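Local atomic coordinates of CpuTA1 (Curtobacterium pusillum, PDB entry 5K3W), a protein that binds pyridoxal-5'-phosphate and belongs to the class IV aminotransferase family, whose two-domain alpha/beta fold holds the cofactor between the domains. Residues 212-217 with 238-243; 117-122 with 174-179; 67-72 with 92-97. All coordinates share one frame; numbering follows the deposited sequence.

How the interactions relate
The three contacts approach one pyridoxal-5'-phosphate site from different parts of the fold. Interactions 1 and 2 lie on opposite sides of the centre of the chain, their own centres 26 Å apart, yet both reach the cofactor: interaction 1 through Asn212, interaction 2 through Lys174 and Tyr178. Interaction 3 adds His72, which also touches the cofactor, although its helix-helix interface lies farther out, with the side chain of Leu69 about 11 Å from the cofactor. Interactions 2 and 3 have centres 16 Å apart and share a packed layer, where Trp93 and Val97 of helix 90-108 lie on Leu118 of strand 114-121. Interaction 1 touches neither of the others.

Interaction 1 (212-217 with 238-243); sequences NVIVLA and AVFDFF. With PLP (pyridoxal-5'-phosphate), chain C.
Ile214 meets Val239 and Phe240 where strand 212-217, in the interior of a mixed five-stranded sheet, is covered by helix 234-245, a strand-helix layer of the alpha/beta fold of this family. The contact across the two segments is wholly apolar. Ile214 brings its ethyl branch to the helix: CG1 lies 4.2 Å from Val239 CG1, and CD1 comes within 4.4 Å of Phe240 CE1, approaching the ring obliquely. With CG1 beside the backbone N (chi1 -55°) and a second bend at chi2 of -62°, the branch is folded so that its end reaches Phe240. Val221, Thr223, Trp267 and Val269 of the two neighbouring strands also touch Ile214 and help to bury it. Tyr252 meets the Phe240 ring edge-to-face.

Hydrogen bonds hold each element but do not join the two. The strand pairs with Arg222 on one side and with Trp267 and Val269 on the other, while Phe243 N bonds to Val239 O within the helix.

Cofactor contacts belong to the strand's first residue. Asn212 ND2 donates to Leu231 O, which helps fix the rotation of the side-chain amide. Its other end is turned to pyridoxal-5'-phosphate, with Asn212 OD1 3.2 Å from ring atom C6 and 3.3 Å from C5A.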
loop_
_atom_site.group_PDB
_atom_site.type_symbol
_atom_site.label_atom_id
_atom_site.label_comp_id
_atom_site.label_asym_id
_atom_site.label_seq_id
_atom_site.Cartn_x
_atom_site.Cartn_y
_atom_site.Cartn_z
ATOM N N ASN A 212 12.034 -13.084 -5.426
ATOM C CA ASN A 212 11.602 -14.468 -5.391
ATOM C C ASN A 212 12.716 -15.348 -4.848
ATOM O O ASN A 212 13.892 -14.979 -4.864
ATOM C CB ASN A 212 11.174 -14.949 -6.776
ATOM C CG ASN A 212 9.946 -14.229 -7.266
ATOM O OD1 ASN A 212 10.040 -13.270 -8.025
ATOM N ND2 ASN A 212 8.778 -14.674 -6.809
ATOM N N VAL A 213 12.311 -16.525 -4.372
ATOM C CA VAL A 213 13.167 -17.456 -3.651
ATOM C C VAL A 213 13.532 -18.608 -4.574
ATOM O O VAL A 213 12.647 -19.228 -5.172
ATOM C CB VAL A 213 12.458 -17.983 -2.393
ATOM C CG1 VAL A 213 13.406 -18.817 -1.559
ATOM C CG2 VAL A 213 11.913 -16.836 -1.607
ATOM N N ILE A 214 14.825 -18.919 -4.657
ATOM C CA ILE A 214 15.333 -20.056 -5.423
ATOM C C ILE A 214 15.920 -21.074 -4.454
ATOM O O ILE A 214 16.741 -20.728 -3.593
ATOM C CB ILE A 214 16.387 -19.628 -6.459
ATOM C CG1 ILE A 214 15.835 -18.530 -7.373
ATOM C CG2 ILE A 214 16.794 -20.832 -7.298
ATOM C CD1 ILE A 214 14.655 -18.977 -8.166
ATOM N N VAL A 215 15.508 -22.327 -4.598
ATOM C CA VAL A 215 15.899 -23.398 -3.688
ATOM C C VAL A 215 16.644 -24.469 -4.472
ATOM O O VAL A 215 16.125 -24.999 -5.464
ATOM C CB VAL A 215 14.682 -24.011 -2.972
ATOM C CG1 VAL A 215 15.112 -25.215 -2.169
ATOM C CG2 VAL A 215 14.014 -22.984 -2.075
ATOM N N LEU A 216 17.857 -24.789 -4.026
ATOM C CA LEU A 216 18.587 -25.943 -4.531
ATOM C C LEU A 216 18.530 -27.066 -3.500
ATOM O O LEU A 216 18.936 -26.874 -2.345
ATOM C CB LEU A 216 20.033 -25.585 -4.846
ATOM C CG LEU A 216 20.903 -26.824 -5.081
ATOM C CD1 LEU A 216 20.365 -27.649 -6.246
ATOM C CD2 LEU A 216 22.367 -26.432 -5.304
ATOM N N ALA A 217 18.016 -28.230 -3.914
ATOM C CA ALA A 217 18.008 -29.417 -3.055
ATOM C C ALA A 217 18.002 -30.672 -3.918
ATOM O O ALA A 217 17.126 -30.841 -4.775
ATOM C CB ALA A 217 16.813 -29.418 -2.101
ATOM N N ALA A 238 14.649 -16.120 -15.636
ATOM C CA ALA A 238 15.986 -16.162 -16.218
ATOM C C ALA A 238 16.918 -17.056 -15.411
ATOM O O ALA A 238 17.866 -17.621 -15.970
ATOM C CB ALA A 238 16.572 -14.761 -16.339
ATOM N N VAL A 239 16.666 -17.202 -14.106
ATOM C CA VAL A 239 17.498 -18.088 -13.301
ATOM C C VAL A 239 17.237 -19.537 -13.663
ATOM O O VAL A 239 18.160 -20.355 -13.700
ATOM C CB VAL A 239 17.273 -17.855 -11.799
ATOM C CG1 VAL A 239 17.907 -19.008 -11.007
ATOM C CG2 VAL A 239 17.853 -16.520 -11.382
ATOM N N PHE A 240 15.976 -19.893 -13.904
ATOM C CA PHE A 240 15.701 -21.237 -14.391
ATOM C C PHE A 240 16.414 -21.491 -15.714
ATOM O O PHE A 240 16.958 -22.580 -15.940
ATOM C CB PHE A 240 14.195 -21.454 -14.522
ATOM C CG PHE A 240 13.548 -21.922 -13.245
ATOM C CD1 PHE A 240 14.231 -21.836 -12.043
ATOM C CD2 PHE A 240 12.277 -22.474 -13.246
ATOM C CE1 PHE A 240 13.650 -22.267 -10.866
ATOM C CE2 PHE A 240 11.695 -22.913 -12.070
ATOM C CZ PHE A 240 12.385 -22.804 -10.879
ATOM N N ASP A 241 16.442 -20.493 -16.599
ATOM C CA ASP A 241 17.131 -20.688 -17.867
ATOM C C ASP A 241 18.595 -21.022 -17.632
ATOM O O ASP A 241 19.145 -21.937 -18.262
ATOM C CB ASP A 241 16.984 -19.450 -18.751
ATOM C CG ASP A 241 15.593 -19.328 -19.341
ATOM O OD1 ASP A 241 15.256 -18.251 -19.895
ATOM O OD2 ASP A 241 14.832 -20.319 -19.243
ATOM N N PHE A 242 19.238 -20.307 -16.708
ATOM C CA PHE A 242 20.641 -20.571 -16.419
ATOM C C PHE A 242 20.840 -22.016 -15.985
ATOM O O PHE A 242 21.688 -22.730 -16.536
ATOM C CB PHE A 242 21.142 -19.597 -15.352
ATOM C CG PHE A 242 22.478 -19.958 -14.768
ATOM C CD1 PHE A 242 23.645 -19.442 -15.301
ATOM C CD2 PHE A 242 22.567 -20.802 -13.675
ATOM C CE1 PHE A 242 24.873 -19.765 -14.761
ATOM C CE2 PHE A 242 23.794 -21.131 -13.133
ATOM C CZ PHE A 242 24.948 -20.613 -13.679
ATOM N N PHE A 243 20.043 -22.476 -15.013
ATOM C CA PHE A 243 20.263 -23.801 -14.436
ATOM C C PHE A 243 19.917 -24.921 -15.419
ATOM O O PHE A 243 20.612 -25.939 -15.468
ATOM C CB PHE A 243 19.474 -23.950 -13.134
ATOM C CG PHE A 243 20.162 -23.338 -11.937
ATOM C CD1 PHE A 243 21.329 -23.893 -11.433
ATOM C CD2 PHE A 243 19.634 -22.222 -11.309
ATOM C CE1 PHE A 243 21.966 -23.345 -10.333
ATOM C CE2 PHE A 243 20.266 -21.657 -10.207
ATOM C CZ PHE A 243 21.435 -22.221 -9.715
HETATM N N1 PLP C . 8.350 -10.358 -5.297
HETATM C C2 PLP C . 7.958 -9.060 -5.151
HETATM C C2A PLP C . 6.934 -8.677 -4.099
HETATM C C3 PLP C . 8.491 -8.094 -5.983
HETATM O O3 PLP C . 8.054 -6.772 -5.811
HETATM C C4 PLP C . 9.403 -8.445 -6.949
HETATM C C4A PLP C . 10.044 -7.441 -7.869
HETATM C C5 PLP C . 9.800 -9.739 -7.092
HETATM C C6 PLP C . 9.257 -10.701 -6.257
HETATM C C5A PLP C . 10.833 -10.106 -8.153
HETATM O O4P PLP C . 10.425 -9.748 -9.461
HETATM P P PLP C . 11.504 -9.375 -10.574
HETATM O O1P PLP C . 12.566 -10.449 -10.668
HETATM O O2P PLP C . 12.152 -8.044 -10.282
HETATM O O3P PLP C . 10.826 -9.296 -11.917
#

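Interaction 2 (117-122 with 174-179); sequences KLILTR and KSLSYA. With PLP (pyridoxal-5'-phosphate), chain C.
A small, buried apolar contact sets Leu176, from the loop that leads into helix 179-190, against Ile119 and Thr121 on strand 114-121 in the antiparallel sheet. No hydrogen bond crosses it. The two branches of Leu176 divide the work: CD1 presses on Thr121 CG2 at 3.6 Å, and CD2 rests 4.3 Å from Ile119 CG2. The leucine and threonine side chains cross at about a right angle. The Thr121 hydroxyl bonds to Asp46 and the backbone N of Gly123; OG1 sits between the backbone N and the carbonyl carbon (chi1 80°), while the methyl, beside the N, faces Leu176. Ile49 of the second subunit also packs on Leu176, so the contact adjoins the dimer interface.

The loop has bonds of its own. Ser175 OG accepts from Ser177 N at 3.1 Å, closing an ST turn, and Ser177 is the centre of an inverse gamma turn. Ser177 OG is hydrogen-bonded to Ala179 N of the second subunit, and the reciprocal bond is also made. Beyond these turns Tyr178 occupies the N-cap position of helix 179-190, its ring edge-to-face with Phe56.

Two residues of this loop, Lys174 and Tyr178, reach pyridoxal-5'-phosphate. Lys174 directs NZ to C4A, but their modelled separation is too short for a simple contact, so the exact arrangement is doubtful. Arg75, Thr234, Thr235 and Ser271 complete the site with further hydrogen bonds. Tyr178 OH lies 2.6 Å from O3 of the cofactor, a hydrogen bond in which either oxygen could donate, with O3 at the ring edge and near its plane. This bond ties O3 to the residue capping helix 179-190, while Leu176 anchors the same loop on the sheet.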
loop_
_atom_site.group_PDB
_atom_site.type_symbol
_atom_site.label_atom_id
_atom_site.label_comp_id
_atom_site.label_asym_id
_atom_site.label_seq_id
_atom_site.Cartn_x
_atom_site.Cartn_y
_atom_site.Cartn_z
ATOM N N LYS A 117 11.892 2.681 -13.710
ATOM C CA LYS A 117 10.767 2.409 -12.830
ATOM C C LYS A 117 9.497 2.920 -13.492
ATOM O O LYS A 117 9.441 4.077 -13.922
ATOM C CB LYS A 117 10.958 3.057 -11.452
ATOM C CG LYS A 117 9.723 2.898 -10.543
ATOM C CD LYS A 117 10.067 2.978 -9.060
ATOM C CE LYS A 117 10.499 1.621 -8.533
ATOM N NZ LYS A 117 10.796 1.664 -7.071
ATOM N N LEU A 118 8.493 2.055 -13.579
ATOM C CA LEU A 118 7.212 2.392 -14.184
ATOM C C LEU A 118 6.172 2.498 -13.080
ATOM O O LEU A 118 6.047 1.587 -12.254
ATOM C CB LEU A 118 6.782 1.340 -15.216
ATOM C CG LEU A 118 7.576 1.102 -16.509
ATOM C CD1 LEU A 118 9.068 0.839 -16.266
ATOM C CD2 LEU A 118 6.950 -0.059 -17.309
ATOM N N ILE A 119 5.419 3.594 -13.072
ATOM C CA ILE A 119 4.433 3.823 -12.028
ATOM C C ILE A 119 3.107 4.192 -12.674
ATOM O O ILE A 119 3.022 5.183 -13.407
ATOM C CB ILE A 119 4.892 4.905 -11.041
ATOM C CG1 ILE A 119 6.092 4.378 -10.249
ATOM C CG2 ILE A 119 3.751 5.301 -10.111
ATOM C CD1 ILE A 119 6.709 5.396 -9.357
ATOM N N LEU A 120 2.073 3.399 -12.390
ATOM C CA LEU A 120 0.740 3.599 -12.943
ATOM C C LEU A 120 -0.268 3.618 -11.801
ATOM O O LEU A 120 -0.391 2.631 -11.068
ATOM C CB LEU A 120 0.396 2.497 -13.948
ATOM C CG LEU A 120 -1.035 2.432 -14.505
ATOM C CD1 LEU A 120 -1.421 3.744 -15.126
ATOM C CD2 LEU A 120 -1.143 1.313 -15.530
ATOM N N THR A 121 -0.997 4.721 -11.659
ATOM C CA THR A 121 -1.973 4.867 -10.579
ATOM C C THR A 121 -3.372 5.116 -11.140
ATOM O O THR A 121 -3.559 5.396 -12.329
ATOM C CB THR A 121 -1.607 6.018 -9.630
ATOM O OG1 THR A 121 -2.016 7.254 -10.222
ATOM C CG2 THR A 121 -0.102 6.059 -9.360
ATOM N N ARG A 122 -4.363 5.023 -10.251
ATOM C CA ARG A 122 -5.751 5.289 -10.619
ATOM C C ARG A 122 -6.004 6.771 -10.881
ATOM O O ARG A 122 -7.092 7.120 -11.346
ATOM C CB ARG A 122 -6.704 4.758 -9.524
ATOM C CG ARG A 122 -8.138 4.418 -10.007
ATOM C CD ARG A 122 -8.932 3.587 -8.978
ATOM N NE ARG A 122 -8.171 2.457 -8.430
ATOM C CZ ARG A 122 -8.153 1.221 -8.936
ATOM N NH1 ARG A 122 -8.863 0.922 -10.013
ATOM N NH2 ARG A 122 -7.412 0.278 -8.368
ATOM N N LYS A 174 1.884 -6.431 -8.177
ATOM C CA LYS A 174 3.020 -5.555 -7.874
ATOM C C LYS A 174 2.475 -4.145 -7.690
ATOM O O LYS A 174 2.475 -3.315 -8.606
ATOM C CB LYS A 174 4.045 -5.624 -8.990
ATOM C CG LYS A 174 5.474 -5.413 -8.573
ATOM C CD LYS A 174 6.376 -5.635 -9.780
ATOM C CE LYS A 174 7.790 -5.195 -9.494
ATOM N NZ LYS A 174 8.197 -5.768 -8.222
ATOM N N SER A 175 1.961 -3.882 -6.488
ATOM C CA SER A 175 1.222 -2.654 -6.242
ATOM C C SER A 175 2.110 -1.635 -5.542
ATOM O O SER A 175 3.242 -1.930 -5.134
ATOM C CB SER A 175 -0.047 -2.913 -5.418
ATOM O OG SER A 175 0.215 -2.983 -4.019
ATOM N N LEU A 176 1.578 -0.409 -5.432
ATOM C CA LEU A 176 2.246 0.664 -4.717
ATOM C C LEU A 176 2.064 0.554 -3.220
ATOM O O LEU A 176 2.743 1.271 -2.487
ATOM C CB LEU A 176 1.737 2.025 -5.185
ATOM C CG LEU A 176 1.935 2.282 -6.680
ATOM C CD1 LEU A 176 1.228 3.553 -7.106
ATOM C CD2 LEU A 176 3.430 2.345 -7.022
ATOM N N SER A 177 1.167 -0.320 -2.758
ATOM C CA SER A 177 0.862 -0.445 -1.332
ATOM C C SER A 177 1.837 -1.427 -0.677
ATOM O O SER A 177 1.487 -2.548 -0.289
ATOM C CB SER A 177 -0.586 -0.870 -1.136
ATOM O OG SER A 177 -1.467 0.200 -1.431
ATOM N N TYR A 178 3.082 -0.954 -0.530
ATOM C CA TYR A 178 4.199 -1.774 -0.075
ATOM C C TYR A 178 4.669 -1.409 1.329
ATOM O O TYR A 178 5.768 -1.804 1.734
ATOM C CB TYR A 178 5.364 -1.675 -1.060
ATOM C CG TYR A 178 5.469 -2.840 -2.021
ATOM C CD1 TYR A 178 4.343 -3.343 -2.669
ATOM C CD2 TYR A 178 6.703 -3.425 -2.301
ATOM C CE1 TYR A 178 4.443 -4.413 -3.557
ATOM C CE2 TYR A 178 6.812 -4.492 -3.178
ATOM C CZ TYR A 178 5.679 -4.981 -3.810
ATOM O OH TYR A 178 5.784 -6.041 -4.699
ATOM N N ALA A 179 3.860 -0.674 2.089
ATOM C CA ALA A 179 4.256 -0.344 3.454
ATOM C C ALA A 179 4.673 -1.593 4.232
ATOM O O ALA A 179 5.674 -1.579 4.956
ATOM C CB ALA A 179 3.120 0.393 4.168
HETATM N N1 PLP C . 8.350 -10.358 -5.297
HETATM C C2 PLP C . 7.958 -9.060 -5.151
HETATM C C2A PLP C . 6.934 -8.677 -4.099
HETATM C C3 PLP C . 8.491 -8.094 -5.983
HETATM O O3 PLP C . 8.054 -6.772 -5.811
HETATM C C4 PLP C . 9.403 -8.445 -6.949
HETATM C C4A PLP C . 10.044 -7.441 -7.869
HETATM C C5 PLP C . 9.800 -9.739 -7.092
HETATM C C6 PLP C . 9.257 -10.701 -6.257
HETATM C C5A PLP C . 10.833 -10.106 -8.153
HETATM O O4P PLP C . 10.425 -9.748 -9.461
HETATM P P PLP C . 11.504 -9.375 -10.574
HETATM O O1P PLP C . 12.566 -10.449 -10.668
HETATM O O2P PLP C . 12.152 -8.044 -10.282
HETATM O O3P PLP C . 10.826 -9.296 -11.917
#

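Interaction 3 (67-72 with 92-97); sequences QALELH and VWREAV
Leu69 fills the close-packed side of this helix-helix contact. Its CD1 lies 4.2 Å from Val97 CG1, and its CD2 lies 4.0 Å from Arg94 CG, in the aliphatic part of the arginine. CG of the leucine stands opposite its own backbone N (chi1 -177°), which carries both methyls across to the second helix. Val97 is buried beneath, on Ala116 and Leu118 of strand 114-121, while Leu69 touches Ile59 of strand 54-62.

Helices 69-82 and 90-108 thus lie side by side on one face of the antiparallel sheet, the alpha/beta arrangement of the smaller domain in this family. Ala68 is the N-cap of the first helix, and its carbonyl oxygen accepts from His72 N. The His72 side chain, turned elsewhere, is bonded to Glu57 through ND1 and touches pyridoxal-5'-phosphate.

Toward solvent the packing gives way to charge and water. Glu70 and Arg94 swing their ends together: the arginine chain, extended at first, bends at chi3, and Arg94 NH2 donates to Glu70 OE1 at 2.7 Å in a fairly straight hydrogen bond (159°) that forms part of a salt bridge. The donor approaches the syn lone pair of OE1, and the carboxylate and guanidinium planes are only 18° apart. The second oxygen of Glu70 makes no comparable approach, so the pairing is single rather than bidentate. A water completes the link, donating to Glu70 OE1 at 2.9 Å and accepting from Arg94 NE at 2.8 Å. OE1 accepts two bonds, and NE and NH2, on one edge of the guanidinium, donate to the water and to OE1.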
loop_
_atom_site.group_PDB
_atom_site.type_symbol
_atom_site.label_atom_id
_atom_site.label_comp_id
_atom_site.label_asym_id
_atom_site.label_seq_id
_atom_site.Cartn_x
_atom_site.Cartn_y
_atom_site.Cartn_z
ATOM N N GLN A 67 16.278 -5.099 -19.383
ATOM C CA GLN A 67 16.211 -6.554 -19.366
ATOM C C GLN A 67 14.772 -7.049 -19.261
ATOM O O GLN A 67 13.981 -6.551 -18.453
ATOM C CB GLN A 67 17.014 -7.117 -18.200
ATOM C CG GLN A 67 18.488 -6.857 -18.260
ATOM C CD GLN A 67 19.220 -7.591 -17.155
ATOM O OE1 GLN A 67 18.748 -7.659 -16.017
ATOM N NE2 GLN A 67 20.362 -8.168 -17.487
ATOM N N ALA A 68 14.445 -8.057 -20.070
ATOM C CA ALA A 68 13.154 -8.732 -19.983
ATOM C C ALA A 68 11.999 -7.746 -20.152
ATOM O O ALA A 68 10.948 -7.876 -19.515
ATOM C CB ALA A 68 13.030 -9.502 -18.662
ATOM N N LEU A 69 12.188 -6.762 -21.035
ATOM C CA LEU A 69 11.250 -5.643 -21.110
ATOM C C LEU A 69 9.825 -6.118 -21.368
ATOM O O LEU A 69 8.876 -5.608 -20.761
ATOM C CB LEU A 69 11.690 -4.641 -22.187
ATOM C CG LEU A 69 10.808 -3.389 -22.309
ATOM C CD1 LEU A 69 10.724 -2.646 -20.979
ATOM C CD2 LEU A 69 11.252 -2.438 -23.415
ATOM N N GLU A 70 9.651 -7.094 -22.264
ATOM C CA GLU A 70 8.297 -7.521 -22.620
ATOM C C GLU A 70 7.631 -8.269 -21.469
ATOM O O GLU A 70 6.443 -8.072 -21.210
ATOM C CB GLU A 70 8.325 -8.379 -23.894
ATOM C CG GLU A 70 6.954 -8.781 -24.436
ATOM C CD GLU A 70 6.161 -7.615 -25.051
ATOM O OE1 GLU A 70 6.744 -6.563 -25.374
ATOM O OE2 GLU A 70 4.937 -7.749 -25.218
ATOM N N LEU A 71 8.375 -9.137 -20.777
ATOM C CA LEU A 71 7.867 -9.763 -19.559
ATOM C C LEU A 71 7.424 -8.717 -18.540
ATOM O O LEU A 71 6.324 -8.810 -17.982
ATOM C CB LEU A 71 8.935 -10.652 -18.940
ATOM C CG LEU A 71 9.054 -12.116 -19.308
ATOM C CD1 LEU A 71 9.965 -12.759 -18.271
ATOM C CD2 LEU A 71 7.670 -12.772 -19.319
ATOM N N HIS A 72 8.285 -7.725 -18.261
ATOM C CA HIS A 72 7.906 -6.683 -17.312
ATOM C C HIS A 72 6.618 -5.989 -17.752
ATOM O O HIS A 72 5.715 -5.763 -16.938
ATOM C CB HIS A 72 9.035 -5.657 -17.141
ATOM C CG HIS A 72 10.152 -6.107 -16.241
ATOM N ND1 HIS A 72 10.035 -6.162 -14.866
ATOM C CD2 HIS A 72 11.417 -6.501 -16.520
ATOM C CE1 HIS A 72 11.170 -6.588 -14.339
ATOM N NE2 HIS A 72 12.028 -6.794 -15.321
ATOM N N VAL A 92 2.956 2.452 -25.661
ATOM C CA VAL A 92 3.373 3.724 -25.081
ATOM C C VAL A 92 4.426 3.489 -24.004
ATOM O O VAL A 92 5.467 4.157 -23.972
ATOM C CB VAL A 92 2.161 4.484 -24.517
ATOM C CG1 VAL A 92 2.622 5.747 -23.803
ATOM C CG2 VAL A 92 1.186 4.822 -25.629
ATOM N N TRP A 93 4.173 2.530 -23.111
ATOM C CA TRP A 93 5.118 2.268 -22.034
ATOM C C TRP A 93 6.465 1.782 -22.578
ATOM O O TRP A 93 7.530 2.222 -22.115
ATOM C CB TRP A 93 4.515 1.259 -21.058
ATOM C CG TRP A 93 3.450 1.848 -20.199
ATOM C CD1 TRP A 93 2.098 1.768 -20.392
ATOM C CD2 TRP A 93 3.641 2.620 -19.000
ATOM N NE1 TRP A 93 1.439 2.441 -19.390
ATOM C CE2 TRP A 93 2.361 2.969 -18.520
ATOM C CE3 TRP A 93 4.774 3.037 -18.282
ATOM C CZ2 TRP A 93 2.176 3.724 -17.351
ATOM C CZ3 TRP A 93 4.595 3.786 -17.118
ATOM C CH2 TRP A 93 3.304 4.127 -16.666
ATOM N N ARG A 94 6.438 0.887 -23.571
ATOM C CA ARG A 94 7.684 0.450 -24.195
ATOM C C ARG A 94 8.449 1.643 -24.754
ATOM O O ARG A 94 9.632 1.846 -24.453
ATOM C CB ARG A 94 7.388 -0.569 -25.294
ATOM C CG ARG A 94 8.627 -1.041 -26.030
ATOM C CD ARG A 94 8.297 -2.000 -27.167
ATOM N NE ARG A 94 7.485 -3.135 -26.729
ATOM C CZ ARG A 94 6.237 -3.380 -27.138
ATOM N NH1 ARG A 94 5.638 -2.581 -28.014
ATOM N NH2 ARG A 94 5.590 -4.441 -26.679
ATOM N N GLU A 95 7.773 2.460 -25.558
ATOM C CA GLU A 95 8.418 3.631 -26.131
ATOM C C GLU A 95 8.918 4.561 -25.037
ATOM O O GLU A 95 10.020 5.116 -25.141
ATOM C CB GLU A 95 7.445 4.347 -27.074
ATOM C CG GLU A 95 7.356 3.705 -28.467
ATOM C CD GLU A 95 8.532 4.090 -29.376
ATOM O OE1 GLU A 95 8.702 5.297 -29.633
ATOM O OE2 GLU A 95 9.297 3.201 -29.819
ATOM N N ALA A 96 8.128 4.723 -23.967
ATOM C CA ALA A 96 8.516 5.622 -22.887
ATOM C C ALA A 96 9.798 5.152 -22.213
ATOM O O ALA A 96 10.677 5.964 -21.915
ATOM C CB ALA A 96 7.392 5.751 -21.857
ATOM N N VAL A 97 9.929 3.846 -21.970
ATOM C CA VAL A 97 11.116 3.343 -21.284
ATOM C C VAL A 97 12.358 3.521 -22.154
ATOM O O VAL A 97 13.422 3.931 -21.668
ATOM C CB VAL A 97 10.911 1.871 -20.880
ATOM C CG1 VAL A 97 12.219 1.253 -20.442
ATOM C CG2 VAL A 97 9.844 1.751 -19.782
HETATM O O HOH W 1 9.000 -4.804 -25.084
#